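Local coordinates for polyketide synthase PksJ (Bacillus subtilis subsp. subtilis, PDB 4J1Q), which catalyses NADPH-dependent, stereoselective alpha- and beta-ketoreduction of intermediates on the bacillaene polyketide assembly line, at residues A63-D68 with D155-L160; D263-H268 with V310-V315; F333-S338 with D359-Y364. One frame throughout, in Å; residues are numbered along the deposited sequence.

In the fold
Along the chain the three contacts follow in series, each closing before the next opens. Interaction 1, between helices 56-65 and 156-164, lies in the amino-terminal part of the chain; its centre is about 38 Å from that of interaction 2 and about 33 Å from that of interaction 3. The latter two, with centres about 15 Å apart, both belong to the NADPH-binding KR domain. They are joined by the chain itself, since helix 304-324 of interaction 2 leads into strand 332-338 of interaction 3. Asp-263 and Val-264 bond the adenine, Lys-314 the nicotinamide ribose, and residues 336-338 border that ribose and the nicotinamide, so two packing contacts also serve one cofactor pocket.

Interaction 1: residues A63-D68 with D155-L160; sequences ASHMKD and DLHLKL
His-65 and His-157 lay their imidazole rings nearly parallel, with planes 12° apart, yet slid so far that the rings barely overlap. The centroids stand 4.7 Å from each other, and the touching is done by one corner of each ring: His-65 CD2 to His-157 CD2 is 3.2 Å. Their torsions differ although the rings end up alike in tilt. His-157 has CG wedged between its backbone N and carbonyl carbon (chi1 55°), which turns the ring along the flank of its helix, whereas His-65 sets CG opposite its carbonyl carbon (chi1 -78°). On the His-65 ring, ND1 is hydrogen-bonded to Ser-61 O one helical turn earlier, a bond that limits the ring's rotation. The two NE2 atoms, of His-65 and His-157, lie 4.1 Å apart without bonding, so protonating both rings at once would probably be unfavourable.

This pairing joins the end of helix 56-65 to the first turn of helix 156-164, two helices of an amino-terminal region whose strands 46-52, 70-74, 108-115 and 140-147 run parallel. The arrangement is consistent with the Rossmann-like structural subdomain found in modular polyketide synthase ketoreductases.

Met-66, the first residue to leave helical geometry, works deeper in the interface. Its chain runs extended through CG and SD before bending at the last torsion, and it meets the Leu-160 side chain at about a right angle. Met-66 SD touches Leu-160 CD1 at 3.6 Å, and the terminal Met-66 CE rests on that same methyl, Leu-160 CD1, at 3.7 Å. Nearer the backbone, Met-66 CG lies 4.1 Å from His-157 CB, linking the apolar pair to the histidine pair. Leu-160 also packs on Ile-145 of strand 140-147, as Leu-156 does on Ile-147.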
loop_
_atom_site.group_PDB
_atom_site.type_symbol
_atom_site.label_atom_id
_atom_site.label_comp_id
_atom_site.label_asym_id
_atom_site.label_seq_id
_atom_site.Cartn_x
_atom_site.Cartn_y
_atom_site.Cartn_z
ATOM N N ALA A 63 4.960 -27.525 -12.324
ATOM C CA ALA A 63 6.088 -28.249 -11.762
ATOM C C ALA A 63 6.657 -29.167 -12.840
ATOM O O ALA A 63 7.852 -29.109 -13.165
ATOM C CB ALA A 63 5.675 -29.036 -10.529
ATOM N N SER A 64 5.761 -29.891 -13.500
ATOM C CA SER A 64 6.179 -30.873 -14.490
ATOM C C SER A 64 6.959 -30.181 -15.598
ATOM O O SER A 64 8.032 -30.633 -16.003
ATOM C CB SER A 64 4.967 -31.602 -15.076
ATOM O OG SER A 64 3.903 -31.661 -14.143
ATOM N N HIS A 65 6.429 -29.052 -16.054
ATOM C CA HIS A 65 7.007 -28.347 -17.183
ATOM C C HIS A 65 8.249 -27.584 -16.829
ATOM O O HIS A 65 9.081 -27.319 -17.695
ATOM C CB HIS A 65 5.978 -27.436 -17.825
ATOM C CG HIS A 65 4.999 -28.165 -18.709
ATOM N ND1 HIS A 65 4.012 -28.932 -18.212
ATOM C CD2 HIS A 65 4.917 -28.266 -20.095
ATOM C CE1 HIS A 65 3.311 -29.472 -19.225
ATOM N NE2 HIS A 65 3.860 -29.054 -20.379
ATOM N N MET A 66 8.415 -27.259 -15.551
ATOM C CA MET A 66 9.472 -26.334 -15.129
ATOM C C MET A 66 10.416 -26.946 -14.111
ATOM O O MET A 66 10.877 -26.270 -13.203
ATOM C CB MET A 66 8.871 -25.039 -14.554
ATOM C CG MET A 66 8.236 -24.147 -15.603
ATOM S SD MET A 66 7.536 -22.634 -14.934
ATOM C CE MET A 66 6.086 -23.281 -14.080
ATOM N N LYS A 67 10.731 -28.224 -14.266
ATOM C CA LYS A 67 11.380 -28.949 -13.182
ATOM C C LYS A 67 12.781 -28.421 -12.869
ATOM O O LYS A 67 13.393 -28.823 -11.886
ATOM C CB LYS A 67 11.373 -30.448 -13.448
ATOM C CG LYS A 67 9.978 -31.059 -13.434
ATOM C CD LYS A 67 10.031 -32.545 -13.741
ATOM C CE LYS A 67 8.643 -33.137 -13.915
ATOM N NZ LYS A 67 8.713 -34.499 -14.521
ATOM N N ASP A 68 13.228 -27.435 -13.641
ATOM C CA ASP A 68 14.479 -26.715 -13.367
ATOM C C ASP A 68 14.291 -25.524 -12.400
ATOM O O ASP A 68 15.209 -24.715 -12.206
ATOM C CB ASP A 68 15.078 -26.221 -14.685
ATOM C CG ASP A 68 14.015 -25.683 -15.642
ATOM O OD1 ASP A 68 12.825 -26.035 -15.467
ATOM O OD2 ASP A 68 14.364 -24.877 -16.530
ATOM N N ASP A 155 -0.140 -22.485 -22.025
ATOM C CA ASP A 155 1.001 -21.878 -22.678
ATOM C C ASP A 155 1.913 -21.248 -21.620
ATOM O O ASP A 155 2.839 -20.503 -21.935
ATOM C CB ASP A 155 0.515 -20.809 -23.653
ATOM C CG ASP A 155 1.647 -20.116 -24.356
ATOM O OD1 ASP A 155 2.790 -20.619 -24.275
ATOM O OD2 ASP A 155 1.392 -19.079 -24.998
ATOM N N LEU A 156 1.607 -21.524 -20.359
ATOM C CA LEU A 156 2.093 -20.697 -19.265
ATOM C C LEU A 156 3.624 -20.700 -19.144
ATOM O O LEU A 156 4.253 -19.645 -19.005
ATOM C CB LEU A 156 1.449 -21.142 -17.956
ATOM C CG LEU A 156 1.879 -20.389 -16.706
ATOM C CD1 LEU A 156 1.658 -18.889 -16.891
ATOM C CD2 LEU A 156 1.100 -20.925 -15.513
ATOM N N HIS A 157 4.213 -21.891 -19.217
ATOM C CA HIS A 157 5.636 -22.084 -18.934
ATOM C C HIS A 157 6.560 -21.266 -19.805
ATOM O O HIS A 157 7.585 -20.770 -19.333
ATOM C CB HIS A 157 6.001 -23.568 -19.006
ATOM C CG HIS A 157 5.629 -24.224 -20.322
ATOM N ND1 HIS A 157 6.332 -24.025 -21.455
ATOM C CD2 HIS A 157 4.592 -25.098 -20.653
ATOM C CE1 HIS A 157 5.771 -24.721 -22.458
ATOM N NE2 HIS A 157 4.705 -25.375 -21.968
ATOM N N LEU A 158 6.232 -21.135 -21.087
ATOM C CA LEU A 158 7.029 -20.309 -22.005
ATOM C C LEU A 158 7.013 -18.828 -21.599
ATOM O O LEU A 158 8.034 -18.138 -21.650
ATOM C CB LEU A 158 6.553 -20.480 -23.456
ATOM C CG LEU A 158 6.712 -21.880 -24.069
ATOM C CD1 LEU A 158 6.097 -21.967 -25.458
ATOM C CD2 LEU A 158 8.173 -22.302 -24.121
ATOM N N LYS A 159 5.854 -18.349 -21.168
ATOM C CA LYS A 159 5.750 -16.965 -20.719
ATOM C C LYS A 159 6.655 -16.721 -19.521
ATOM O O LYS A 159 7.441 -15.774 -19.500
ATOM C CB LYS A 159 4.307 -16.625 -20.361
ATOM C CG LYS A 159 3.450 -16.282 -21.562
ATOM C CD LYS A 159 2.084 -16.930 -21.468
ATOM C CE LYS A 159 1.375 -16.869 -22.816
ATOM N NZ LYS A 159 1.024 -15.474 -23.197
ATOM N N LEU A 160 6.529 -17.573 -18.512
ATOM C CA LEU A 160 7.332 -17.425 -17.308
ATOM C C LEU A 160 8.794 -17.453 -17.707
ATOM O O LEU A 160 9.573 -16.569 -17.311
ATOM C CB LEU A 160 7.045 -18.553 -16.320
ATOM C CG LEU A 160 5.611 -18.626 -15.794
ATOM C CD1 LEU A 160 5.491 -19.728 -14.759
ATOM C CD2 LEU A 160 5.205 -17.298 -15.187
#

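Interaction 2: residues D263-H268 with V310-V315; sequences DVSDQH and VLQPKV. With NDP (NADPH dihydro-nicotinamide-adenine-dinucleotide phosphate), chain B.
Val-264 and Pro-313 supply the apolar part of this contact. Val-264 CG2 lies over Pro-313 CA and CB, with CA the nearer at 3.7 Å, where helix 304-324 is kinked. The same methyl, Val-264 CG2, lies 3.2 Å from N1A of NADPH, while Pro-313 CB faces the adenine amino nitrogen N6A, so valine, proline and base pack against one another.

The polar link between the segments is slight. Ser-265 OG gives a weak hydrogen bond of 3.4 Å to Gln-312 OE1, and it sits against Gln-312 CB at 3.3 Å. Gln-312 bends at its second torsion (chi2 -92°), which brings its amide round to the serine, and its NE2 is hydrogen-bonded to Gln-86 OE1.

Stronger bonds shape the loop and hold the cofactor. Asp-263 OD1 accepts from Ser-265 N at 2.7 Å, an Asx turn inside the type I turn from Asp-263 to Asp-266. Asp-263 OD1 also accepts a hydrogen bond from NADPH N6A, 3.1 Å away. Val-264 N donates to NADPH N1A at 3.1 Å and 162°. From the helix, Lys-314 NZ donates to O2D of the nicotinamide ribose and to Asn-355 OD1; the ribose O3D is modelled implausibly close to NZ, its exact place less sure.

The loop thus offers an acceptor to the adenine amino group and a donor to the neighbouring ring nitrogen, a pattern complementary to the Watson-Crick edge of adenine and consistent with selection of that base.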
loop_
_atom_site.group_PDB
_atom_site.type_symbol
_atom_site.label_atom_id
_atom_site.label_comp_id
_atom_site.label_asym_id
_atom_site.label_seq_id
_atom_site.Cartn_x
_atom_site.Cartn_y
_atom_site.Cartn_z
ATOM N N ASP A 263 -7.483 -0.116 18.828
ATOM C CA ASP A 263 -6.490 -0.827 18.014
ATOM C C ASP A 263 -7.123 -1.404 16.748
ATOM O O ASP A 263 -7.899 -2.356 16.831
ATOM C CB ASP A 263 -5.889 -1.969 18.818
ATOM C CG ASP A 263 -4.708 -2.651 18.107
ATOM O OD1 ASP A 263 -4.684 -2.686 16.853
ATOM O OD2 ASP A 263 -3.816 -3.173 18.826
ATOM N N VAL A 264 -6.747 -0.883 15.578
ATOM C CA VAL A 264 -7.377 -1.322 14.318
ATOM C C VAL A 264 -7.151 -2.810 14.021
ATOM O O VAL A 264 -7.933 -3.429 13.285
ATOM C CB VAL A 264 -6.964 -0.473 13.088
ATOM C CG1 VAL A 264 -7.504 0.932 13.193
ATOM C CG2 VAL A 264 -5.442 -0.444 12.913
ATOM N N SER A 265 -6.114 -3.381 14.622
ATOM C CA SER A 265 -5.862 -4.832 14.540
ATOM C C SER A 265 -6.941 -5.660 15.240
ATOM O O SER A 265 -7.058 -6.859 14.993
ATOM C CB SER A 265 -4.502 -5.188 15.164
ATOM O OG SER A 265 -3.462 -4.550 14.464
ATOM N N ASP A 266 -7.592 -5.051 16.231
ATOM C CA ASP A 266 -8.614 -5.733 17.036
ATOM C C ASP A 266 -9.982 -5.495 16.408
ATOM O O ASP A 266 -10.556 -4.402 16.532
ATOM C CB ASP A 266 -8.572 -5.227 18.488
ATOM C CG ASP A 266 -9.573 -5.960 19.415
ATOM O OD1 ASP A 266 -10.118 -7.019 19.027
ATOM O OD2 ASP A 266 -9.768 -5.496 20.563
ATOM N N GLN A 267 -10.473 -6.493 15.674
ATOM C CA GLN A 267 -11.732 -6.343 14.942
ATOM C C GLN A 267 -12.883 -5.829 15.822
ATOM O O GLN A 267 -13.728 -5.055 15.371
ATOM C CB GLN A 267 -12.135 -7.660 14.279
ATOM C CG GLN A 267 -13.019 -7.460 13.056
ATOM C CD GLN A 267 -13.992 -8.603 12.835
ATOM O OE1 GLN A 267 -14.776 -8.953 13.721
ATOM N NE2 GLN A 267 -13.969 -9.171 11.633
ATOM N N HIS A 268 -12.929 -6.303 17.060
ATOM C CA HIS A 268 -14.005 -5.945 17.977
ATOM C C HIS A 268 -13.927 -4.514 18.425
ATOM O O HIS A 268 -14.953 -3.831 18.543
ATOM C CB HIS A 268 -13.992 -6.881 19.170
ATOM C CG HIS A 268 -14.093 -8.336 18.793
ATOM N ND1 HIS A 268 -14.980 -8.783 17.881
ATOM C CD2 HIS A 268 -13.388 -9.460 19.245
ATOM C CE1 HIS A 268 -14.893 -10.127 17.791
ATOM N NE2 HIS A 268 -13.897 -10.536 18.608
ATOM N N VAL A 310 4.305 -4.556 11.785
ATOM C CA VAL A 310 4.061 -3.458 10.856
ATOM C C VAL A 310 3.017 -3.735 9.775
ATOM O O VAL A 310 2.364 -2.805 9.320
ATOM C CB VAL A 310 5.337 -2.762 10.329
ATOM C CG1 VAL A 310 6.589 -3.248 11.038
ATOM C CG2 VAL A 310 5.436 -2.839 8.810
ATOM N N LEU A 311 2.794 -5.006 9.447
ATOM C CA LEU A 311 1.698 -5.393 8.551
ATOM C C LEU A 311 0.322 -5.143 9.172
ATOM O O LEU A 311 -0.615 -4.779 8.472
ATOM C CB LEU A 311 1.792 -6.868 8.163
ATOM C CG LEU A 311 2.893 -7.340 7.228
ATOM C CD1 LEU A 311 2.878 -8.856 7.156
ATOM C CD2 LEU A 311 2.761 -6.749 5.831
ATOM N N GLN A 312 0.205 -5.350 10.479
ATOM C CA GLN A 312 -1.103 -5.477 11.111
ATOM C C GLN A 312 -2.059 -4.323 10.803
ATOM O O GLN A 312 -3.071 -4.533 10.118
ATOM C CB GLN A 312 -0.957 -5.718 12.626
ATOM C CG GLN A 312 -0.756 -7.184 12.995
ATOM C CD GLN A 312 -2.073 -7.877 13.293
ATOM O OE1 GLN A 312 -2.554 -7.845 14.423
ATOM N NE2 GLN A 312 -2.688 -8.467 12.274
ATOM N N PRO A 313 -1.697 -3.084 11.219
ATOM C CA PRO A 313 -2.631 -1.947 11.092
ATOM C C PRO A 313 -3.037 -1.650 9.666
ATOM O O PRO A 313 -4.145 -1.162 9.430
ATOM C CB PRO A 313 -1.835 -0.750 11.654
ATOM C CG PRO A 313 -0.398 -1.206 11.666
ATOM C CD PRO A 313 -0.436 -2.690 11.881
ATOM N N LYS A 314 -2.150 -1.935 8.708
ATOM C CA LYS A 314 -2.393 -1.517 7.324
ATOM C C LYS A 314 -3.080 -2.648 6.546
ATOM O O LYS A 314 -3.646 -2.448 5.461
ATOM C CB LYS A 314 -1.076 -1.090 6.656
ATOM C CG LYS A 314 -0.632 0.338 7.030
ATOM C CD LYS A 314 0.688 0.719 6.390
ATOM C CE LYS A 314 1.165 2.097 6.834
ATOM N NZ LYS A 314 0.513 3.269 6.155
ATOM N N VAL A 315 -3.013 -3.861 7.081
ATOM C CA VAL A 315 -3.523 -4.988 6.319
ATOM C C VAL A 315 -4.798 -5.544 6.922
ATOM O O VAL A 315 -5.878 -5.277 6.403
ATOM C CB VAL A 315 -2.441 -6.049 6.048
ATOM C CG1 VAL A 315 -3.004 -7.186 5.203
ATOM C CG2 VAL A 315 -1.287 -5.389 5.331
HETATM P PA NDP B . 3.005 8.416 12.858
HETATM O O1A NDP B . 3.732 7.168 13.373
HETATM O O2A NDP B . 3.183 9.782 13.445
HETATM O O5B NDP B . 1.444 8.090 12.770
HETATM C C5B NDP B . 0.974 6.740 12.802
HETATM C C4B NDP B . -0.084 6.701 13.892
HETATM O O4B NDP B . -0.752 5.439 13.826
HETATM C C3B NDP B . 0.574 6.736 15.263
HETATM O O3B NDP B . -0.021 7.895 15.910
HETATM C C2B NDP B . 0.145 5.442 15.952
HETATM O O2B NDP B . -0.347 5.719 17.299
HETATM C C1B NDP B . -1.045 4.970 15.138
HETATM N N9A NDP B . -1.049 3.477 15.144
HETATM C C8A NDP B . 0.031 2.640 14.945
HETATM N N7A NDP B . -0.429 1.332 15.028
HETATM C C5A NDP B . -1.821 1.370 15.218
HETATM C C6A NDP B . -2.805 0.396 15.374
HETATM N N6A NDP B . -2.513 -0.945 15.387
HETATM N N1A NDP B . -4.101 0.780 15.555
HETATM C C2A NDP B . -4.432 2.093 15.619
HETATM N N3A NDP B . -3.484 3.049 15.513
HETATM C C4A NDP B . -2.177 2.719 15.271
HETATM O O3 NDP B . 3.304 8.492 11.274
HETATM P PN NDP B . 2.649 9.631 10.362
HETATM O O1N NDP B . 3.864 10.374 9.813
HETATM O O2N NDP B . 1.472 10.291 11.058
HETATM O O5D NDP B . 2.042 8.749 9.153
HETATM C C5D NDP B . 0.639 8.676 8.861
HETATM C C4D NDP B . 0.439 7.583 7.787
HETATM O O4D NDP B . 0.970 8.057 6.530
HETATM C C3D NDP B . 1.231 6.313 8.134
HETATM O O3D NDP B . 0.448 5.131 7.846
HETATM C C2D NDP B . 2.445 6.401 7.262
HETATM O O2D NDP B . 2.856 5.078 6.904
HETATM C C1D NDP B . 2.001 7.224 6.045
HETATM N N1N NDP B . 3.108 8.022 5.501
HETATM C C2N NDP B . 3.683 9.029 6.218
HETATM C C3N NDP B . 4.786 9.756 5.714
HETATM C C7N NDP B . 5.400 10.893 6.534
HETATM O O7N NDP B . 6.129 11.708 5.953
HETATM N N7N NDP B . 5.227 10.950 7.876
HETATM C C4N NDP B . 5.352 9.394 4.463
HETATM C C5N NDP B . 4.757 8.328 3.760
HETATM C C6N NDP B . 3.641 7.658 4.317
HETATM P P2B NDP B . -0.281 4.604 18.474
HETATM O O1X NDP B . 1.193 4.145 18.417
HETATM O O2X NDP B . -0.741 5.456 19.651
HETATM O O3X NDP B . -1.253 3.507 18.090
#

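Interaction 3: residues F333-S338 with D359-Y364; sequences FIFFSS and DAFAEY. With NDP (NADPH dihydro-nicotinamide-adenine-dinucleotide phosphate), chain B.
Ser-337 and Phe-335, on a strand of the Rossmann fold that borders the nicotinamide end of the NADPH pocket, pack against Asp-359, Phe-361 and Ala-362 of helix 349-370. Strand and helix segments run almost antiparallel, at 163°, with axes 9.5 Å apart at closest approach. Ser-337 is used on two sides: its carbonyl O lies 3.4 Å from the cofactor's C6N, and its side chain turns to the helix.

With OG opposite its backbone N (chi1 173°), Ser-337 brings that atom within 3.0 Å of Asp-359 OD1, and it lies near Asn-355 O as well. The Asp-359 side chain leaves the backbone pointing away from the strand, but its carboxylate returns to it. Ser-380 OG is bonded to Asp-359 OD1 and Asn-382 ND2 to OD2, so both oxygens of this buried group have partners, which would limit its rotation.

The apolar half is built round the Phe-335 ring. The ring plane is inclined at 52° to that of Phe-361, with centroids 6.0 Å apart, a pairing that is neither stacked nor edge-to-face. Contact falls at Phe-335 CZ, 3.6 Å from Phe-361 CD2 and at the edge of the Phe-361 ring. Phe-335 CE1 meets Ala-362 N at 3.5 Å, the backbone nitrogen lying at the ring edge, and reaches Ala-362 CB at 3.8 Å. Tyr-364 CD2 lies above one face of the Phe-361 ring, near its rim.

Helix 304-324 closes on this packing, Leu-318 touching both Phe-335 and Phe-361, while strand 377-383 runs alongside strand 332-338, with backbone bonds from Phe-333 and Phe-335 to Ile-379.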
loop_
_atom_site.group_PDB
_atom_site.type_symbol
_atom_site.label_atom_id
_atom_site.label_comp_id
_atom_site.label_asym_id
_atom_site.label_seq_id
_atom_site.Cartn_x
_atom_site.Cartn_y
_atom_site.Cartn_z
ATOM N N PHE A 333 -13.112 7.001 1.216
ATOM C CA PHE A 333 -12.294 6.175 2.088
ATOM C C PHE A 333 -10.881 6.239 1.509
ATOM O O PHE A 333 -10.632 5.722 0.426
ATOM C CB PHE A 333 -12.822 4.737 2.082
ATOM C CG PHE A 333 -12.364 3.888 3.251
ATOM C CD1 PHE A 333 -11.153 4.126 3.888
ATOM C CD2 PHE A 333 -13.081 2.749 3.600
ATOM C CE1 PHE A 333 -10.690 3.277 4.902
ATOM C CE2 PHE A 333 -12.632 1.901 4.612
ATOM C CZ PHE A 333 -11.414 2.148 5.247
ATOM N N ILE A 334 -10.017 7.013 2.158
ATOM C CA ILE A 334 -8.678 7.270 1.647
ATOM C C ILE A 334 -7.611 6.614 2.513
ATOM O O ILE A 334 -7.590 6.813 3.727
ATOM C CB ILE A 334 -8.393 8.774 1.596
ATOM C CG1 ILE A 334 -9.162 9.438 0.437
ATOM C CG2 ILE A 334 -6.898 9.027 1.509
ATOM C CD1 ILE A 334 -9.456 10.903 0.683
ATOM N N PHE A 335 -6.758 5.798 1.895
ATOM C CA PHE A 335 -5.652 5.163 2.614
ATOM C C PHE A 335 -4.422 6.058 2.509
ATOM O O PHE A 335 -4.042 6.463 1.412
ATOM C CB PHE A 335 -5.306 3.785 2.012
ATOM C CG PHE A 335 -6.490 2.955 1.629
ATOM C CD1 PHE A 335 -6.405 2.070 0.557
ATOM C CD2 PHE A 335 -7.666 3.002 2.358
ATOM C CE1 PHE A 335 -7.509 1.329 0.151
ATOM C CE2 PHE A 335 -8.774 2.268 1.971
ATOM C CZ PHE A 335 -8.697 1.424 0.869
ATOM N N PHE A 336 -3.710 6.216 3.613
ATOM C CA PHE A 336 -2.398 6.867 3.570
ATOM C C PHE A 336 -1.263 5.862 3.407
ATOM O O PHE A 336 -0.719 5.325 4.384
ATOM C CB PHE A 336 -2.176 7.752 4.803
ATOM C CG PHE A 336 -2.905 9.075 4.731
ATOM C CD1 PHE A 336 -3.780 9.350 3.675
ATOM C CD2 PHE A 336 -2.682 10.054 5.686
ATOM C CE1 PHE A 336 -4.439 10.560 3.600
ATOM C CE2 PHE A 336 -3.343 11.264 5.620
ATOM C CZ PHE A 336 -4.220 11.530 4.568
ATOM N N SER A 337 -0.951 5.559 2.154
ATOM C CA SER A 337 0.086 4.577 1.835
ATOM C C SER A 337 1.391 5.346 1.640
ATOM O O SER A 337 1.470 6.528 1.953
ATOM C CB SER A 337 -0.315 3.817 0.550
ATOM O OG SER A 337 0.719 2.965 0.080
ATOM N N SER A 338 2.384 4.716 1.025
ATOM C CA SER A 338 3.702 5.311 1.000
ATOM C C SER A 338 4.373 5.062 -0.334
ATOM O O SER A 338 4.116 4.045 -1.008
ATOM C CB SER A 338 4.575 4.718 2.112
ATOM O OG SER A 338 5.944 4.918 1.814
ATOM N N ASP A 359 -2.780 -0.175 -1.486
ATOM C CA ASP A 359 -2.905 0.158 -2.926
ATOM C C ASP A 359 -3.782 -0.851 -3.669
ATOM O O ASP A 359 -4.702 -0.466 -4.373
ATOM C CB ASP A 359 -1.532 0.229 -3.600
ATOM C CG ASP A 359 -0.589 1.201 -2.894
ATOM O OD1 ASP A 359 -1.080 2.052 -2.089
ATOM O OD2 ASP A 359 0.651 1.102 -3.130
ATOM N N ALA A 360 -3.504 -2.137 -3.488
ATOM C CA ALA A 360 -4.282 -3.196 -4.150
ATOM C C ALA A 360 -5.714 -3.185 -3.643
ATOM O O ALA A 360 -6.644 -3.426 -4.399
ATOM C CB ALA A 360 -3.662 -4.577 -3.929
ATOM N N PHE A 361 -5.887 -2.880 -2.365
ATOM C CA PHE A 361 -7.223 -2.821 -1.774
ATOM C C PHE A 361 -8.093 -1.708 -2.368
ATOM O O PHE A 361 -9.313 -1.858 -2.500
ATOM C CB PHE A 361 -7.106 -2.670 -0.255
ATOM C CG PHE A 361 -8.340 -3.085 0.495
ATOM C CD1 PHE A 361 -8.604 -4.426 0.743
ATOM C CD2 PHE A 361 -9.251 -2.137 0.934
ATOM C CE1 PHE A 361 -9.766 -4.810 1.407
ATOM C CE2 PHE A 361 -10.419 -2.519 1.575
ATOM C CZ PHE A 361 -10.670 -3.854 1.827
ATOM N N ALA A 362 -7.470 -0.585 -2.725
ATOM C CA ALA A 362 -8.207 0.547 -3.300
ATOM C C ALA A 362 -8.999 0.119 -4.535
ATOM O O ALA A 362 -10.168 0.497 -4.697
ATOM C CB ALA A 362 -7.282 1.716 -3.630
ATOM N N GLU A 363 -8.350 -0.615 -5.432
ATOM C CA GLU A 363 -9.042 -1.110 -6.619
ATOM C C GLU A 363 -10.104 -2.139 -6.247
ATOM O O GLU A 363 -11.203 -2.139 -6.805
ATOM C CB GLU A 363 -8.065 -1.694 -7.649
ATOM C CG GLU A 363 -8.688 -1.923 -9.022
ATOM C CD GLU A 363 -8.954 -0.633 -9.799
ATOM O OE1 GLU A 363 -8.052 -0.191 -10.543
ATOM O OE2 GLU A 363 -10.075 -0.079 -9.706
ATOM N N TYR A 364 -9.768 -3.009 -5.305
ATOM C CA TYR A 364 -10.687 -4.047 -4.880
ATOM C C TYR A 364 -11.951 -3.465 -4.236
ATOM O O TYR A 364 -13.053 -3.959 -4.469
ATOM C CB TYR A 364 -9.982 -5.009 -3.938
ATOM C CG TYR A 364 -10.904 -5.779 -3.039
ATOM C CD1 TYR A 364 -11.620 -6.883 -3.510
ATOM C CD2 TYR A 364 -11.025 -5.441 -1.700
ATOM C CE1 TYR A 364 -12.451 -7.603 -2.672
ATOM C CE2 TYR A 364 -11.859 -6.145 -0.857
ATOM C CZ TYR A 364 -12.562 -7.227 -1.339
ATOM O OH TYR A 364 -13.349 -7.933 -0.454
HETATM P PA NDP B . 3.005 8.416 12.858
HETATM O O1A NDP B . 3.732 7.168 13.373
HETATM O O2A NDP B . 3.183 9.782 13.445
HETATM O O5B NDP B . 1.444 8.090 12.770
HETATM C C5B NDP B . 0.974 6.740 12.802
HETATM C C4B NDP B . -0.084 6.701 13.892
HETATM O O4B NDP B . -0.752 5.439 13.826
HETATM C C3B NDP B . 0.574 6.736 15.263
HETATM O O3B NDP B . -0.021 7.895 15.910
HETATM C C2B NDP B . 0.145 5.442 15.952
HETATM O O2B NDP B . -0.347 5.719 17.299
HETATM C C1B NDP B . -1.045 4.970 15.138
HETATM N N9A NDP B . -1.049 3.477 15.144
HETATM C C8A NDP B . 0.031 2.640 14.945
HETATM N N7A NDP B . -0.429 1.332 15.028
HETATM C C5A NDP B . -1.821 1.370 15.218
HETATM C C6A NDP B . -2.805 0.396 15.374
HETATM N N6A NDP B . -2.513 -0.945 15.387
HETATM N N1A NDP B . -4.101 0.780 15.555
HETATM C C2A NDP B . -4.432 2.093 15.619
HETATM N N3A NDP B . -3.484 3.049 15.513
HETATM C C4A NDP B . -2.177 2.719 15.271
HETATM O O3 NDP B . 3.304 8.492 11.274
HETATM P PN NDP B . 2.649 9.631 10.362
HETATM O O1N NDP B . 3.864 10.374 9.813
HETATM O O2N NDP B . 1.472 10.291 11.058
HETATM O O5D NDP B . 2.042 8.749 9.153
HETATM C C5D NDP B . 0.639 8.676 8.861
HETATM C C4D NDP B . 0.439 7.583 7.787
HETATM O O4D NDP B . 0.970 8.057 6.530
HETATM C C3D NDP B . 1.231 6.313 8.134
HETATM O O3D NDP B . 0.448 5.131 7.846
HETATM C C2D NDP B . 2.445 6.401 7.262
HETATM O O2D NDP B . 2.856 5.078 6.904
HETATM C C1D NDP B . 2.001 7.224 6.045
HETATM N N1N NDP B . 3.108 8.022 5.501
HETATM C C2N NDP B . 3.683 9.029 6.218
HETATM C C3N NDP B . 4.786 9.756 5.714
HETATM C C7N NDP B . 5.400 10.893 6.534
HETATM O O7N NDP B . 6.129 11.708 5.953
HETATM N N7N NDP B . 5.227 10.950 7.876
HETATM C C4N NDP B . 5.352 9.394 4.463
HETATM C C5N NDP B . 4.757 8.328 3.760
HETATM C C6N NDP B . 3.641 7.658 4.317
HETATM P P2B NDP B . -0.281 4.604 18.474
HETATM O O1X NDP B . 1.193 4.145 18.417
HETATM O O2X NDP B . -0.741 5.456 19.651
HETATM O O3X NDP B . -1.253 3.507 18.090
#